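Local coordinates for EAL/GGDEF domain protein (Methylococcus capsulatus, PDB 3ICL) that is of no assigned function but belongs to the GGDEF family, whose compact alpha/beta domains are widespread in bacterial signalling proteins, at residues 56-59 and 60-64; 38-41 and 42-46; 142-145 and 146-150. The protein carries 1 engineered substitution. All coordinates share one frame; numbering follows the deposited sequence.

Contact 1: residues 56-59 and 60-64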
ATOM      1  N   LEU A  56      12.823   3.557  -8.613  1.00 23.57           N
ATOM      2  CA  LEU A  56      11.882   4.270  -7.753  1.00 22.44           C
ATOM      3  C   LEU A  56      10.902   3.300  -7.096  1.00 17.83           C
ATOM      4  O   LEU A  56      10.642   3.385  -5.895  1.00 18.62           O
ATOM      5  CB  LEU A  56      11.115   5.319  -8.569  1.00 23.99           C
ATOM      6  CG  LEU A  56      10.006   6.117  -7.872  1.00 23.87           C
ATOM      7  CD1 LEU A  56      10.526   6.774  -6.596  1.00 19.21           C
ATOM      8  CD2 LEU A  56       9.475   7.163  -8.833  1.00 25.46           C
ATOM      9  N   LEU A  57      10.362   2.377  -7.886  1.00 19.66           N
ATOM     10  CA  LEU A  57       9.412   1.392  -7.377  1.00 19.17           C
ATOM     11  C   LEU A  57      10.024   0.534  -6.278  1.00 19.08           C
ATOM     12  O   LEU A  57       9.354   0.197  -5.300  1.00 16.34           O
ATOM     13  CB  LEU A  57       8.922   0.491  -8.510  1.00 21.59           C
ATOM     14  CG  LEU A  57       7.983   1.126  -9.545  1.00 23.54           C
ATOM     15  CD1 LEU A  57       7.689   0.116 -10.651  1.00 22.28           C
ATOM     16  CD2 LEU A  57       6.692   1.580  -8.867  1.00 18.06           C
ATOM     17  N   ARG A  58      11.292   0.175  -6.441  1.00 22.69           N
ATOM     18  CA  ARG A  58      11.980  -0.648  -5.453  1.00 24.88           C
ATOM     19  C   ARG A  58      12.266   0.143  -4.173  1.00 22.10           C
ATOM     20  O   ARG A  58      12.198  -0.399  -3.071  1.00 18.14           O
ATOM     21  CB  ARG A  58      13.294  -1.180  -6.031  1.00 31.98           C
ATOM     22  CG  ARG A  58      13.910  -2.307  -5.215  1.00 41.09           C
ATOM     23  CD  ARG A  58      15.232  -2.771  -5.812  1.00 48.21           C
ATOM     24  NE  ARG A  58      15.727  -3.981  -5.160  1.00 58.75           N
ATOM     25  CZ  ARG A  58      15.231  -5.199  -5.357  1.00 61.77           C
ATOM     26  NH1 ARG A  58      14.221  -5.382  -6.195  1.00 61.66           N
ATOM     27  NH2 ARG A  58      15.747  -6.238  -4.714  1.00 65.66           N
ATOM     28  N   ALA A  59      12.592   1.423  -4.323  1.00 26.42           N
ATOM     29  CA  ALA A  59      12.877   2.268  -3.168  1.00 24.36           C
ATOM     30  C   ALA A  59      11.577   2.571  -2.423  1.00 24.47           C
ATOM     31  O   ALA A  59      11.578   2.758  -1.209  1.00 19.63           O
ATOM     32  CB  ALA A  59      13.544   3.569  -3.616  1.00 30.39           C
ATOM     33  N   THR A  60      10.472   2.626  -3.157  1.00 22.13           N
ATOM     34  CA  THR A  60       9.166   2.899  -2.556  1.00 18.57           C
ATOM     35  C   THR A  60       8.705   1.676  -1.764  1.00 16.66           C
ATOM     36  O   THR A  60       8.188   1.794  -0.656  1.00 18.72           O
ATOM     37  CB  THR A  60       8.120   3.238  -3.643  1.00 23.81           C
ATOM     38  OG1 THR A  60       8.519   4.430  -4.332  1.00 22.93           O
ATOM     39  CG2 THR A  60       6.748   3.456  -3.021  1.00 25.99           C
ATOM     40  N   ALA A  61       8.914   0.501  -2.344  1.00 18.32           N
ATOM     41  CA  ALA A  61       8.539  -0.756  -1.715  1.00 13.17           C
ATOM     42  C   ALA A  61       9.274  -0.961  -0.398  1.00 18.46           C
ATOM     43  O   ALA A  61       8.708  -1.473   0.569  1.00 18.97           O
ATOM     44  CB  ALA A  61       8.844  -1.911  -2.657  1.00 19.46           C
ATOM     45  N   GLU A  62      10.544  -0.570  -0.360  1.00 18.17           N
ATOM     46  CA  GLU A  62      11.338  -0.726   0.850  1.00 20.58           C
ATOM     47  C   GLU A  62      10.921   0.263   1.926  1.00 17.68           C
ATOM     48  O   GLU A  62      10.863  -0.091   3.104  1.00 17.96           O
ATOM     49  CB  GLU A  62      12.828  -0.572   0.525  1.00 21.95           C
ATOM     50  CG  GLU A  62      13.303  -1.582  -0.507  1.00 25.01           C
ATOM     51  CD  GLU A  62      14.708  -1.307  -1.009  1.00 35.24           C
ATOM     52  OE1 GLU A  62      15.100  -0.122  -1.067  1.00 35.86           O
ATOM     53  OE2 GLU A  62      15.412  -2.276  -1.367  1.00 33.47           O
ATOM     54  N   ARG A  63      10.624   1.499   1.534  1.00 19.87           N
ATOM     55  CA  ARG A  63      10.202   2.495   2.511  1.00 19.02           C
ATOM     56  C   ARG A  63       8.854   2.101   3.097  1.00 19.74           C
ATOM     57  O   ARG A  63       8.567   2.385   4.255  1.00 18.35           O
ATOM     58  CB  ARG A  63      10.106   3.885   1.879  1.00 23.22           C
ATOM     59  CG  ARG A  63      11.456   4.479   1.513  1.00 24.59           C
ATOM     60  CD  ARG A  63      11.349   5.950   1.173  1.00 21.82           C
ATOM     61  NE  ARG A  63      12.615   6.467   0.669  1.00 26.25           N
ATOM     62  CZ  ARG A  63      12.795   7.712   0.240  1.00 23.68           C
ATOM     63  NH1 ARG A  63      11.789   8.573   0.261  1.00 26.23           N
ATOM     64  NH2 ARG A  63      13.973   8.089  -0.232  1.00 30.84           N
ATOM     65  N   ILE A  64       8.023   1.447   2.292  1.00 14.17           N
ATOM     66  CA  ILE A  64       6.727   1.011   2.781  1.00 16.33           C
ATOM     67  C   ILE A  64       6.946  -0.051   3.853  1.00 16.15           C
ATOM     68  O   ILE A  64       6.318  -0.019   4.910  1.00 19.30           O
ATOM     69  CB  ILE A  64       5.864   0.432   1.647  1.00 16.19           C
ATOM     70  CG1 ILE A  64       5.470   1.552   0.680  1.00 13.14           C
ATOM     71  CG2 ILE A  64       4.627  -0.234   2.228  1.00 12.83           C
ATOM     72  CD1 ILE A  64       4.661   1.091  -0.529  1.00 26.57           C
TER
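Glu62 folds back over the preceding helical turn and packs against Arg58, four residues earlier. Its CB lies 3.7 Å from Arg58 O. The next atom comes nearer: chi1 of -59° sets CG anti to the carbonyl carbon and beside the backbone N, so that Glu62 CG reaches Arg58 O at 3.0 Å. Beyond it, Glu62 CD lies 3.4 Å from Arg58 O. At the tip the two carboxylate oxygens part. Glu62 OE1 still lies 3.5 Å from Arg58 O, beside Ala59 CA, whereas Glu62 OE2 faces the Arg58 chain, 4.2 Å from Arg58 NE. That oxygen lies well out of the guanidinium plane, and the two flat groups are 63° apart, so any attraction is probably only a diffuse one between charges, no N-H pointing at the oxygen; Arg58 NH1 instead bonds to Val4 O.

A second side chain adds a bond to the backbone pattern. Thr60 gives two hydrogen bonds to Leu56 O, one from its N and one from OG1, both at 2.8 Å to Leu56 O. The hydroxyl approaches from above the carbonyl plane, 43° out of it, and CD1 of Leu56 lies 3.8 Å from Thr60 OG1. This oxygen thus serves two donors from one residue, while Ala61, Glu62 and Arg63 each give a single N-H to the carbonyl four residues back. Leu56 and Thr60 also meet Phe110, and Ala61 meets Phe82. The whole is an amphipathic alpha-helix of the alpha/beta GGDEF fold, its apolar side packed against strand 81-86 of the central sheet, strand 110-112 and helix 41-48.

Contact 2: residues 38-41 and 42-46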
ATOM      1  N   VAL A  38       0.935   5.190  -6.421  1.00 15.64           N
ATOM      2  CA  VAL A  38       1.956   6.209  -6.623  1.00 16.38           C
ATOM      3  C   VAL A  38       1.309   7.010  -7.739  1.00 16.17           C
ATOM      4  O   VAL A  38       1.439   6.686  -8.922  1.00 19.14           O
ATOM      5  CB  VAL A  38       3.297   5.613  -7.078  1.00 21.05           C
ATOM      6  CG1 VAL A  38       4.309   6.725  -7.305  1.00 26.61           C
ATOM      7  CG2 VAL A  38       3.820   4.658  -6.014  1.00 19.61           C
ATOM      8  N   ASP A  39       0.574   8.039  -7.332  1.00 21.08           N
ATOM      9  CA  ASP A  39      -0.175   8.886  -8.248  1.00 26.45           C
ATOM     10  C   ASP A  39       0.551   9.457  -9.454  1.00 28.49           C
ATOM     11  O   ASP A  39       0.010   9.439 -10.559  1.00 28.55           O
ATOM     12  CB  ASP A  39      -0.831  10.039  -7.480  1.00 23.40           C
ATOM     13  CG  ASP A  39      -1.791   9.559  -6.402  1.00 21.82           C
ATOM     14  OD1 ASP A  39      -2.297   8.420  -6.504  1.00 16.98           O
ATOM     15  OD2 ASP A  39      -2.050  10.334  -5.456  1.00 20.04           O
ATOM     16  N   ASN A  40       1.765   9.968  -9.263  1.00 19.20           N
ATOM     17  CA  ASN A  40       2.487  10.573 -10.380  1.00 25.89           C
ATOM     18  C   ASN A  40       3.572   9.693 -11.000  1.00 30.98           C
ATOM     19  O   ASN A  40       4.461  10.183 -11.697  1.00 32.19           O
ATOM     20  CB  ASN A  40       3.077  11.924  -9.934  1.00 21.10           C
ATOM     21  CG  ASN A  40       4.127  11.779  -8.847  1.00 26.99           C
ATOM     22  OD1 ASN A  40       4.174  10.772  -8.138  1.00 27.88           O
ATOM     23  ND2 ASN A  40       4.968  12.798  -8.702  1.00 29.61           N
ATOM     24  N   PHE A  41       3.486   8.389 -10.775  1.00 21.42           N
ATOM     25  CA  PHE A  41       4.489   7.490 -11.314  1.00 18.19           C
ATOM     26  C   PHE A  41       4.609   7.486 -12.835  1.00 23.58           C
ATOM     27  O   PHE A  41       5.712   7.523 -13.367  1.00 26.10           O
ATOM     28  CB  PHE A  41       4.246   6.056 -10.847  1.00 14.31           C
ATOM     29  CG  PHE A  41       5.309   5.102 -11.305  1.00 18.98           C
ATOM     30  CD1 PHE A  41       6.550   5.076 -10.679  1.00 26.05           C
ATOM     31  CD2 PHE A  41       5.087   4.264 -12.391  1.00 21.00           C
ATOM     32  CE1 PHE A  41       7.563   4.228 -11.127  1.00 26.95           C
ATOM     33  CE2 PHE A  41       6.096   3.408 -12.851  1.00 26.41           C
ATOM     34  CZ  PHE A  41       7.337   3.393 -12.214  1.00 27.27           C
ATOM     35  N   LYS A  42       3.482   7.426 -13.534  1.00 22.45           N
ATOM     36  CA  LYS A  42       3.506   7.388 -14.994  1.00 29.39           C
ATOM     37  C   LYS A  42       4.289   8.542 -15.609  1.00 30.32           C
ATOM     38  O   LYS A  42       5.119   8.336 -16.497  1.00 33.34           O
ATOM     39  CB  LYS A  42       2.084   7.389 -15.556  1.00 35.88           C
ATOM     40  CG  LYS A  42       2.047   7.549 -17.071  1.00 47.69           C
ATOM     41  CD  LYS A  42       0.629   7.646 -17.603  1.00 52.32           C
ATOM     42  CE  LYS A  42       0.629   8.176 -19.027  1.00 59.05           C
ATOM     43  NZ  LYS A  42       1.499   7.365 -19.921  1.00 59.90           N
ATOM     44  N   SER A  43       4.022   9.758 -15.150  1.00 26.08           N
ATOM     45  CA  SER A  43       4.724  10.920 -15.679  1.00 28.42           C
ATOM     46  C   SER A  43       6.217  10.781 -15.399  1.00 26.46           C
ATOM     47  O   SER A  43       7.046  11.108 -16.250  1.00 28.88           O
ATOM     48  CB  SER A  43       4.179  12.201 -15.051  1.00 28.48           C
ATOM     49  OG  SER A  43       4.271  12.152 -13.646  1.00 33.40           O
ATOM     50  N   ILE A  44       6.556  10.284 -14.211  1.00 27.06           N
ATOM     51  CA  ILE A  44       7.955  10.083 -13.834  1.00 28.12           C
ATOM     52  C   ILE A  44       8.570   9.021 -14.737  1.00 28.13           C
ATOM     53  O   ILE A  44       9.591   9.249 -15.386  1.00 32.57           O
ATOM     54  CB  ILE A  44       8.096   9.581 -12.378  1.00 27.34           C
ATOM     55  CG1 ILE A  44       7.445  10.571 -11.410  1.00 28.19           C
ATOM     56  CG2 ILE A  44       9.578   9.367 -12.043  1.00 23.63           C
ATOM     57  CD1 ILE A  44       8.048  11.943 -11.438  1.00 29.63           C
ATOM     58  N   ASN A  45       7.935   7.857 -14.774  1.00 21.12           N
ATOM     59  CA  ASN A  45       8.423   6.755 -15.586  1.00 24.07           C
ATOM     60  C   ASN A  45       8.562   7.152 -17.052  1.00 29.02           C
ATOM     61  O   ASN A  45       9.504   6.731 -17.721  1.00 35.99           O
ATOM     62  CB  ASN A  45       7.491   5.548 -15.458  1.00 25.90           C
ATOM     63  CG  ASN A  45       8.139   4.260 -15.933  1.00 33.26           C
ATOM     64  OD1 ASN A  45       9.179   3.849 -15.419  1.00 35.02           O
ATOM     65  ND2 ASN A  45       7.525   3.615 -16.917  1.00 38.32           N
ATOM     66  N   ASP A  46       7.634   7.962 -17.550  1.00 23.37           N
ATOM     67  CA  ASP A  46       7.695   8.401 -18.946  1.00 30.99           C
ATOM     68  C   ASP A  46       8.856   9.359 -19.164  1.00 31.54           C
ATOM     69  O   ASP A  46       9.656   9.182 -20.079  1.00 36.81           O
ATOM     70  CB  ASP A  46       6.402   9.105 -19.366  1.00 37.93           C
ATOM     71  CG  ASP A  46       5.217   8.166 -19.431  1.00 43.44           C
ATOM     72  OD1 ASP A  46       5.387   7.017 -19.884  1.00 45.17           O
ATOM     73  OD2 ASP A  46       4.110   8.586 -19.041  1.00 44.45           O
TER
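Phe41 and Asn45 form the tight part of this helix start. Phe41 CG stands anti to the backbone N (chi1 -176°), which carries the ring along the first turn until Asn45 CB sits over one of its faces, 4.1 Å from the centroid, in a CH-pi contact. The closest approach between the two side chains is Phe41 CE2 to Asn45 CB, 3.6 Å. The amide follows the ring, with planes only 17° apart, and Asn45 OD1 comes to 3.7 Å from Phe41 CZ. Leu56 and Leu57 of helix 50-67 pack on the ring as well. Behind it the backbone is firmly tied: Asn45 N donates to Phe41 O at 2.7 Å, with an N-H...O angle of 179°.

One residue earlier, Asn40 O accepts twice, from Ile44 N at 3.3 Å and from Ser43 OG at 2.8 Å. Asn40 is the N-cap residue, yet its side chain makes no capping bond; OD1 accepts from Ser120 N and ND2 donates to Val118 O.

The outer side is looser. Lys42 and Asp46 are exposed, and their side chains are joined by a salt bridge, Lys42 NZ reaching Asp46 OD2 at 3.0 Å on the syn side of the carboxylate. The chemistry therefore divides: aromatic packing holds the buried side, whereas a salt bridge in contact with solvent, whose strength is probably modest, spans one turn on the outside.

Contact 3: residues 142-145 and 146-150. With SO4 (sulfate ion), chain C.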
ATOM      1  N   ALA A 142     -10.807  -1.549  -0.631  1.00 20.03           N
ATOM      2  CA  ALA A 142      -9.666  -0.681  -0.327  1.00 18.93           C
ATOM      3  C   ALA A 142      -9.281   0.049  -1.618  1.00 18.26           C
ATOM      4  O   ALA A 142      -8.875   1.212  -1.600  1.00 15.93           O
ATOM      5  CB  ALA A 142      -8.482  -1.510   0.179  1.00 15.43           C
ATOM      6  N   ASP A 143      -9.423  -0.651  -2.742  1.00 12.62           N
ATOM      7  CA  ASP A 143      -9.094  -0.090  -4.049  1.00 16.01           C
ATOM      8  C   ASP A 143     -10.032   1.076  -4.354  1.00 13.50           C
ATOM      9  O   ASP A 143      -9.599   2.135  -4.816  1.00 13.56           O
ATOM     10  CB  ASP A 143      -9.212  -1.182  -5.122  1.00 16.46           C
ATOM     11  CG  ASP A 143      -8.449  -0.841  -6.395  1.00 25.70           C
ATOM     12  OD1 ASP A 143      -7.352  -0.245  -6.298  1.00 20.67           O
ATOM     13  OD2 ASP A 143      -8.939  -1.182  -7.490  1.00 25.02           O
ATOM     14  N   THR A 144     -11.317   0.885  -4.082  1.00 14.89           N
ATOM     15  CA  THR A 144     -12.304   1.930  -4.321  1.00 21.24           C
ATOM     16  C   THR A 144     -12.015   3.143  -3.441  1.00 20.00           C
ATOM     17  O   THR A 144     -12.095   4.284  -3.900  1.00 17.10           O
ATOM     18  CB  THR A 144     -13.733   1.424  -4.033  1.00 20.82           C
ATOM     19  OG1 THR A 144     -14.053   0.361  -4.939  1.00 20.50           O
ATOM     20  CG2 THR A 144     -14.741   2.550  -4.201  1.00 21.63           C
ATOM     21  N   ALA A 145     -11.685   2.902  -2.175  1.00 13.62           N
ATOM     22  CA  ALA A 145     -11.374   3.997  -1.258  1.00 14.15           C
ATOM     23  C   ALA A 145     -10.142   4.743  -1.771  1.00 12.35           C
ATOM     24  O   ALA A 145     -10.061   5.969  -1.693  1.00 17.53           O
ATOM     25  CB  ALA A 145     -11.111   3.449   0.137  1.00 12.39           C
HETATM   26  N   MSE A 146      -9.186   3.990  -2.303  1.00 10.19           N
HETATM   27  CA  MSE A 146      -7.958   4.568  -2.836  1.00 12.68           C
HETATM   28  C   MSE A 146      -8.262   5.570  -3.953  1.00 16.50           C
HETATM   29  O   MSE A 146      -7.842   6.724  -3.888  1.00 19.65           O
HETATM   30  CB  MSE A 146      -7.061   3.457  -3.380  1.00 11.78           C
HETATM   31  CG  MSE A 146      -5.676   3.917  -3.803  1.00 15.64           C
HETATM   32 SE   MSE A 146      -4.729   2.521  -4.770  1.00 29.37          SE
HETATM   33  CE  MSE A 146      -5.529   2.834  -6.521  1.00 19.59           C
ATOM     34  N   TYR A 147      -8.988   5.124  -4.977  1.00 18.73           N
ATOM     35  CA  TYR A 147      -9.330   5.995  -6.094  1.00 19.87           C
ATOM     36  C   TYR A 147     -10.157   7.192  -5.649  1.00 20.01           C
ATOM     37  O   TYR A 147     -10.053   8.269  -6.231  1.00 19.61           O
ATOM     38  CB  TYR A 147     -10.068   5.206  -7.184  1.00 22.73           C
ATOM     39  CG  TYR A 147      -9.139   4.368  -8.036  1.00 17.91           C
ATOM     40  CD1 TYR A 147      -8.130   4.967  -8.790  1.00 23.52           C
ATOM     41  CD2 TYR A 147      -9.258   2.980  -8.075  1.00 18.58           C
ATOM     42  CE1 TYR A 147      -7.257   4.205  -9.562  1.00 25.29           C
ATOM     43  CE2 TYR A 147      -8.391   2.206  -8.844  1.00 22.17           C
ATOM     44  CZ  TYR A 147      -7.392   2.829  -9.583  1.00 25.32           C
ATOM     45  OH  TYR A 147      -6.521   2.074 -10.330  1.00 24.83           O
ATOM     46  N   HIS A 148     -10.980   7.012  -4.621  1.00 21.37           N
ATOM     47  CA  HIS A 148     -11.778   8.120  -4.109  1.00 23.02           C
ATOM     48  C   HIS A 148     -10.821   9.163  -3.546  1.00 27.70           C
ATOM     49  O   HIS A 148     -10.953  10.361  -3.812  1.00 28.35           O
ATOM     50  CB  HIS A 148     -12.729   7.637  -3.009  1.00 26.46           C
ATOM     51  CG  HIS A 148     -13.998   7.031  -3.528  1.00 37.97           C
ATOM     52  ND1 HIS A 148     -14.829   6.258  -2.746  1.00 41.50           N
ATOM     53  CD2 HIS A 148     -14.591   7.107  -4.744  1.00 41.54           C
ATOM     54  CE1 HIS A 148     -15.878   5.882  -3.457  1.00 36.24           C
ATOM     55  NE2 HIS A 148     -15.758   6.385  -4.673  1.00 40.88           N
ATOM     56  N   ALA A 149      -9.851   8.694  -2.770  1.00 24.84           N
ATOM     57  CA  ALA A 149      -8.856   9.570  -2.173  1.00 25.07           C
ATOM     58  C   ALA A 149      -8.113  10.317  -3.277  1.00 25.19           C
ATOM     59  O   ALA A 149      -8.017  11.540  -3.255  1.00 30.53           O
ATOM     60  CB  ALA A 149      -7.872   8.750  -1.336  1.00 20.29           C
ATOM     61  N   LYS A 150      -7.606   9.567  -4.248  1.00 15.42           N
ATOM     62  CA  LYS A 150      -6.864  10.138  -5.367  1.00 20.40           C
ATOM     63  C   LYS A 150      -7.651  11.223  -6.096  1.00 26.03           C
ATOM     64  O   LYS A 150      -7.075  12.182  -6.607  1.00 24.94           O
ATOM     65  CB  LYS A 150      -6.486   9.035  -6.359  1.00 20.79           C
ATOM     66  CG  LYS A 150      -5.577   9.503  -7.484  1.00 28.88           C
ATOM     67  CD  LYS A 150      -5.288   8.379  -8.468  1.00 32.70           C
ATOM     68  CE  LYS A 150      -4.430   8.866  -9.616  1.00 38.37           C
ATOM     69  NZ  LYS A 150      -4.379   7.876 -10.728  1.00 43.54           N
TER
HETATM   70  S   SO4 C 171      -3.945   4.430 -12.034  1.00 50.39           S
HETATM   71  O1  SO4 C 171      -4.420   3.120 -11.551  1.00 50.39           O
HETATM   72  O2  SO4 C 171      -2.771   4.228 -12.908  1.00 60.32           O
HETATM   73  O3  SO4 C 171      -5.022   5.092 -12.796  1.00 47.78           O
HETATM   74  O4  SO4 C 171      -3.557   5.274 -10.885  1.00 43.81           O
HETATM   75  O   HOH W   1      -5.857   0.025  -8.554  1.00 20.06           O
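Asp143 and Tyr147 run side by side from successive turns of one helix, pointing the same way, with carboxylate and ring planes 66° apart. Chi1 of -160° turns the carboxylate along the helix toward the later turn, bringing Asp143 OD1 to 3.7 Å from Tyr147 CE2. Asp143 OD1 also lies 3.6 Å from Met146 CE. Met146 is a selenomethionine, and the bend at its last torsion lays the methyl group over the centre of the Tyr147 ring, 3.5 Å above the plane. One face of the phenol is thereby covered by a neighbour in sequence, while Asp143 lies alongside.

At the tips the polar atoms are linked in sequence. Water 1 donates to Asp143 OD1 at 2.7 Å and to Tyr147 OH at 2.8 Å; the hydroxyl in turn donates to sulfate O1 at 2.6 Å, an oxygen lying at the ring edge, in its plane. Lys150, extended from the next turn, reaches the anion from another direction, its NZ bonding to sulfate O4 at 2.7 Å, and Lys81 is a further donor. The sulfate probably came from the crystallisation liquor.

A second parallel pair, Thr144 and His148, shares the outer side of the helix. Thr144 CG2 stands over a face of the imidazole in a CH-pi contact, 4.0 Å from the His148 ring centroid, while Thr144 OG1 bonds to Arg140 O within the helix. Met146 and Ala142 pack on Phe35 of strand 32-38, while His148 and Ala149 touch Gln158 of strand 156-159. This helix is the crossover of a beta-alpha-beta unit, linking parallel strands 121-127 and 156-159 of the GGDEF sheet.

Overall arrangement
Contacts 1 and 2 are neighbours, their centres 14 Å apart, on helices that follow each other in the chain. They join by apolar packing: Leu57 CG lies 3.5 Å from Phe41 CE1, and Leu56 CD2 is 3.9 Å from Ile44 CG2. Contact 3 lies across the fold from contact 1, on the opposite side of the chain's centre; their centres are 20 Å apart and their nearest atoms about 10 Å. Contact 2 also touches contact 3, where Asp39 OD1 packs 3.6 Å from Lys150 CD, although their centres are 17 Å apart. That meeting brings the loop after strand 32-38 beside a lysine that holds the sulfate.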